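Local structure of DNA helicase RecQ (4Q48) at residues V120-L125 against R158-Q163; F142-A147 against S193-E198. The protein probably couples ATP hydrolysis to 3'-5' translocation along DNA and unwinding of the duplex, the deposited chain being its helicase, zinc-binding and RQC catalytic core. All coordinates share one frame; numbering follows the deposited sequence.

Contact 1. Residues V120-L125 against R158-Q163; sequences VAPERL and RPEYQQ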
# COMPACT_ATOMS: atom_id res chain seq x y z
N VAL A 120 -15.87 -3.73 16.66
CA VAL A 120 -17.12 -4.24 16.14
C VAL A 120 -17.01 -4.56 14.65
O VAL A 120 -16.58 -3.74 13.85
CB VAL A 120 -18.26 -3.20 16.39
CG1 VAL A 120 -17.81 -1.80 15.99
CG2 VAL A 120 -19.56 -3.59 15.68
N ALA A 121 -17.40 -5.77 14.30
CA ALA A 121 -17.44 -6.18 12.92
C ALA A 121 -18.45 -5.29 12.20
O ALA A 121 -19.46 -4.90 12.78
CB ALA A 121 -17.81 -7.64 12.81
N PRO A 122 -18.19 -4.99 10.92
CA PRO A 122 -19.08 -4.19 10.08
C PRO A 122 -20.49 -4.76 10.04
O PRO A 122 -21.49 -4.04 10.00
CB PRO A 122 -18.43 -4.28 8.70
CG PRO A 122 -17.01 -4.57 8.98
CD PRO A 122 -16.98 -5.41 10.20
N GLU A 123 -20.54 -6.09 10.08
CA GLU A 123 -21.79 -6.83 10.03
C GLU A 123 -22.66 -6.43 11.22
O GLU A 123 -23.85 -6.15 11.08
CB GLU A 123 -21.48 -8.34 9.99
CG GLU A 123 -22.52 -9.25 10.60
CD GLU A 123 -22.38 -9.37 12.11
OE1 GLU A 123 -21.24 -9.20 12.62
OE2 GLU A 123 -23.40 -9.62 12.78
N ARG A 124 -22.05 -6.39 12.41
CA ARG A 124 -22.78 -5.93 13.58
C ARG A 124 -23.14 -4.44 13.48
O ARG A 124 -24.28 -4.06 13.71
CB ARG A 124 -21.97 -6.19 14.85
CG ARG A 124 -22.81 -6.22 16.11
CD ARG A 124 -23.71 -7.42 16.10
NE ARG A 124 -24.50 -7.53 17.31
CZ ARG A 124 -25.28 -8.56 17.59
NH1 ARG A 124 -25.35 -9.57 16.73
NH2 ARG A 124 -25.97 -8.60 18.72
N LEU A 125 -22.17 -3.59 13.11
CA LEU A 125 -22.34 -2.15 13.12
C LEU A 125 -23.48 -1.64 12.24
O LEU A 125 -24.22 -0.74 12.62
CB LEU A 125 -21.06 -1.44 12.70
CG LEU A 125 -21.22 0.06 12.48
CD1 LEU A 125 -21.41 0.74 13.81
CD2 LEU A 125 -20.04 0.69 11.74
N ARG A 158 -15.19 -5.26 0.05
CA ARG A 158 -16.20 -5.95 0.84
C ARG A 158 -17.48 -5.20 0.58
O ARG A 158 -17.47 -3.98 0.46
CB ARG A 158 -15.84 -5.97 2.33
CG ARG A 158 -14.68 -6.91 2.72
CD ARG A 158 -14.29 -6.70 4.17
NE ARG A 158 -13.73 -7.88 4.82
CZ ARG A 158 -12.43 -8.17 4.84
NH1 ARG A 158 -11.57 -7.35 4.26
NH2 ARG A 158 -12.00 -9.26 5.46
N PRO A 159 -18.60 -5.93 0.47
CA PRO A 159 -19.86 -5.24 0.15
C PRO A 159 -20.36 -4.46 1.37
O PRO A 159 -20.99 -3.41 1.23
CB PRO A 159 -20.81 -6.38 -0.23
CG PRO A 159 -19.93 -7.59 -0.42
CD PRO A 159 -18.77 -7.39 0.51
N GLU A 160 -20.02 -4.99 2.55
CA GLU A 160 -20.30 -4.34 3.83
C GLU A 160 -19.66 -2.97 3.82
O GLU A 160 -20.33 -1.95 3.99
CB GLU A 160 -19.72 -5.16 5.00
CG GLU A 160 -19.95 -6.67 4.96
CD GLU A 160 -19.10 -7.42 6.00
OE1 GLU A 160 -19.65 -7.83 7.06
OE2 GLU A 160 -17.87 -7.56 5.77
N TYR A 161 -18.35 -2.96 3.60
CA TYR A 161 -17.56 -1.75 3.78
C TYR A 161 -18.02 -0.51 3.02
O TYR A 161 -17.81 0.60 3.50
CB TYR A 161 -16.08 -2.05 3.49
CG TYR A 161 -15.31 -2.19 4.78
CD1 TYR A 161 -15.60 -3.21 5.68
CD2 TYR A 161 -14.35 -1.24 5.14
CE1 TYR A 161 -14.93 -3.30 6.89
CE2 TYR A 161 -13.67 -1.33 6.35
CZ TYR A 161 -13.97 -2.36 7.23
OH TYR A 161 -13.29 -2.44 8.45
N GLN A 162 -18.68 -0.64 1.87
CA GLN A 162 -19.03 0.59 1.17
C GLN A 162 -20.38 1.10 1.64
O GLN A 162 -20.90 2.07 1.08
CB GLN A 162 -19.11 0.38 -0.34
CG GLN A 162 -19.93 -0.83 -0.75
CD GLN A 162 -19.93 -1.04 -2.25
OE1 GLN A 162 -19.35 -0.25 -3.00
NE2 GLN A 162 -20.61 -2.08 -2.71
N GLN A 163 -20.95 0.47 2.66
CA GLN A 163 -22.14 1.00 3.31
C GLN A 163 -21.83 1.95 4.47
O GLN A 163 -22.70 2.70 4.93
CB GLN A 163 -23.02 -0.14 3.81
CG GLN A 163 -23.42 -1.09 2.72
CD GLN A 163 -24.49 -2.05 3.18
OE1 GLN A 163 -25.29 -1.72 4.05
NE2 GLN A 163 -24.48 -3.26 2.63

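Contact 2. Residues F142-A147 against S193-E198; sequences FAIDEA and SVLRLE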
# COMPACT_ATOMS: atom_id res chain seq x y z
N PHE A 142 -15.60 7.35 15.81
CA PHE A 142 -15.51 6.18 14.95
C PHE A 142 -14.13 6.08 14.31
O PHE A 142 -13.69 7.03 13.65
CB PHE A 142 -16.56 6.24 13.85
CG PHE A 142 -17.96 6.07 14.34
CD1 PHE A 142 -18.42 4.83 14.74
CD2 PHE A 142 -18.81 7.17 14.43
CE1 PHE A 142 -19.73 4.67 15.19
CE2 PHE A 142 -20.10 7.02 14.89
CZ PHE A 142 -20.57 5.76 15.27
N ALA A 143 -13.45 4.94 14.49
CA ALA A 143 -12.22 4.65 13.74
C ALA A 143 -12.50 3.56 12.75
O ALA A 143 -12.82 2.43 13.15
CB ALA A 143 -11.11 4.24 14.64
N ILE A 144 -12.38 3.88 11.47
CA ILE A 144 -12.49 2.86 10.42
C ILE A 144 -11.09 2.36 10.04
O ILE A 144 -10.33 3.04 9.34
CB ILE A 144 -13.24 3.41 9.19
CG1 ILE A 144 -14.70 3.71 9.55
CG2 ILE A 144 -13.28 2.39 8.09
CD1 ILE A 144 -15.00 5.19 9.77
N ASP A 145 -10.74 1.18 10.56
CA ASP A 145 -9.45 0.57 10.25
C ASP A 145 -9.56 -0.26 8.98
O ASP A 145 -10.63 -0.80 8.68
CB ASP A 145 -8.94 -0.32 11.40
CG ASP A 145 -7.41 -0.39 11.44
OD1 ASP A 145 -6.78 -0.22 10.36
OD2 ASP A 145 -6.85 -0.60 12.54
N GLU A 146 -8.44 -0.34 8.26
CA GLU A 146 -8.42 -0.93 6.93
C GLU A 146 -9.46 -0.33 6.01
O GLU A 146 -10.23 -1.06 5.36
CB GLU A 146 -8.58 -2.44 7.01
CG GLU A 146 -7.25 -3.13 7.25
CD GLU A 146 -7.37 -4.27 8.22
OE1 GLU A 146 -8.45 -4.39 8.83
OE2 GLU A 146 -6.40 -5.04 8.37
N ALA A 147 -9.48 1.01 5.94
CA ALA A 147 -10.49 1.76 5.20
C ALA A 147 -10.54 1.40 3.70
O ALA A 147 -11.54 1.65 3.01
CB ALA A 147 -10.25 3.24 5.36
N SER A 193 -14.33 9.41 -0.57
CA SER A 193 -15.71 9.51 -1.04
C SER A 193 -16.74 8.79 -0.16
O SER A 193 -17.85 9.30 0.04
CB SER A 193 -15.82 8.98 -2.47
OG SER A 193 -15.59 10.02 -3.40
N VAL A 194 -16.40 7.60 0.34
CA VAL A 194 -17.31 6.82 1.18
C VAL A 194 -17.52 7.38 2.59
O VAL A 194 -18.64 7.35 3.13
CB VAL A 194 -16.84 5.37 1.26
CG1 VAL A 194 -17.91 4.51 1.94
CG2 VAL A 194 -16.57 4.84 -0.14
N LEU A 195 -16.44 7.85 3.21
CA LEU A 195 -16.48 8.30 4.59
C LEU A 195 -16.38 9.82 4.70
O LEU A 195 -15.99 10.33 5.75
CB LEU A 195 -15.35 7.64 5.39
CG LEU A 195 -15.19 6.13 5.16
CD1 LEU A 195 -13.87 5.62 5.72
CD2 LEU A 195 -16.36 5.35 5.75
N ARG A 196 -16.76 10.52 3.63
CA ARG A 196 -16.64 11.99 3.53
C ARG A 196 -15.42 12.58 4.21
O ARG A 196 -15.53 13.33 5.19
CB ARG A 196 -17.89 12.68 4.06
CG ARG A 196 -19.18 12.10 3.54
CD ARG A 196 -20.38 12.69 4.24
NE ARG A 196 -21.45 11.70 4.29
CZ ARG A 196 -22.74 11.96 4.53
NH1 ARG A 196 -23.60 10.94 4.53
NH2 ARG A 196 -23.15 13.19 4.82
N LEU A 197 -14.26 12.26 3.68
CA LEU A 197 -13.00 12.77 4.21
C LEU A 197 -12.29 13.52 3.10
O LEU A 197 -11.07 13.73 3.15
CB LEU A 197 -12.14 11.63 4.78
CG LEU A 197 -12.89 10.83 5.86
CD1 LEU A 197 -12.10 9.66 6.41
CD2 LEU A 197 -13.32 11.75 6.98
N GLU A 198 -13.07 13.94 2.10
CA GLU A 198 -12.51 14.73 1.01
C GLU A 198 -12.02 16.02 1.61
O GLU A 198 -10.96 16.52 1.24
CB GLU A 198 -13.53 15.01 -0.09
CG GLU A 198 -14.91 15.43 0.42
CD GLU A 198 -15.89 14.27 0.45
OE1 GLU A 198 -15.50 13.17 0.01
OE2 GLU A 198 -17.04 14.44 0.92

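Contact 1. Residues V120-L125 against R158-Q163
CG beside the backbone N (chi1 -45°) and an extended chain beyond it carry the E160 carboxylate to the start of helix 122-125, while the neighbouring Y161 brings its ring up to P122. The contact lies in the first RecA-like domain of the helicase. V120-L125, ending strand 117-120 and entering the helix with A121 at the N-cap position, probably corresponds to motif Ib of superfamily 2 helicases, and R158-Y161 closes the aromatic-rich loop recognisable in RecQ proteins. The join is largely apolar and has no hydrogen bond across it. P122 meets Y161 at an oblique angle, its CG 3.2 Å from CE1 of Y161, while CB of P122 lies 4.0 Å from CB of E160. The far end of the Y161 ring is fixed separately, OH being hydrogen-bonded to the carbonyl of D145, and P72 also touches this side chain. Were Y161 an alanine, the P122 ring would probably border a gap and the D145 carbonyl would lose this donor. At the partly exposed margin, E160 sits beside the N-terminal end of the one-turn helix, which might slightly offset its charge. The carboxylate of E123 turns elsewhere, its OE1 5.9 Å from OE1 of E160, whereas CB of E123 is 3.5 Å from that same E160 oxygen.

Contact 2. Residues F142-A147 against S193-E198
L195 and I144 reach toward each other tip to tip, joining the segment that leaves helix 185-194 to strand 139-145, which runs into the DEAH box (Walker B, motif II) in the first RecA-like domain. The packed part is small and wholly aliphatic. With CG beside the backbone N (chi1 -46°) and CD1 extended away from CA, L195 brings CD1 to within 4.0 Å of CG2 of I144, and the same methyl lies 4.3 Å from CB of A147, so one leucine branch serves both partners. All three residues are buried; A178 of strand 176-180 and L164 add further contacts to L195, and L167 of helix 165-170 touches I144. Outside this patch S193, R196 and E198 face solvent, and R196 pairs with E169, while the carbonyl of L195 accepts a hydrogen bond from R176. Across the strand end the character changes again, for D145 and E146 are polar, partly exposed and take no part in the leucine packing. D145 forms a salt bridge through OD1 with K52, a residue that binds ADP. That oxygen also accepts a bent hydrogen bond from the backbone N of E146, 2.7 Å from OD1 of D145 with an angle of 132° at the hydrogen, through its anti lone pair.

Both contacts belong to the first RecA-like domain, their centres about 12 Å apart, and their segments alternate along the chain: 120-125, 142-147, 158-163, then 193-198. Strands 117-120 and 139-145 lie in the same parallel sheet with strand 66-70 between them. Segment 158-163, in the loop that follows strand 139-145, brings the two contacts into touch, with CE2 of Y161 3.6 Å from the carbonyl O of E146 and the carbonyl of Q162 packing on V194. Through the Y161-E146 pair the DEAH segment directly meets the end of the aromatic-rich loop, consistent with communication between nucleotide and DNA sites in RecQ helicases.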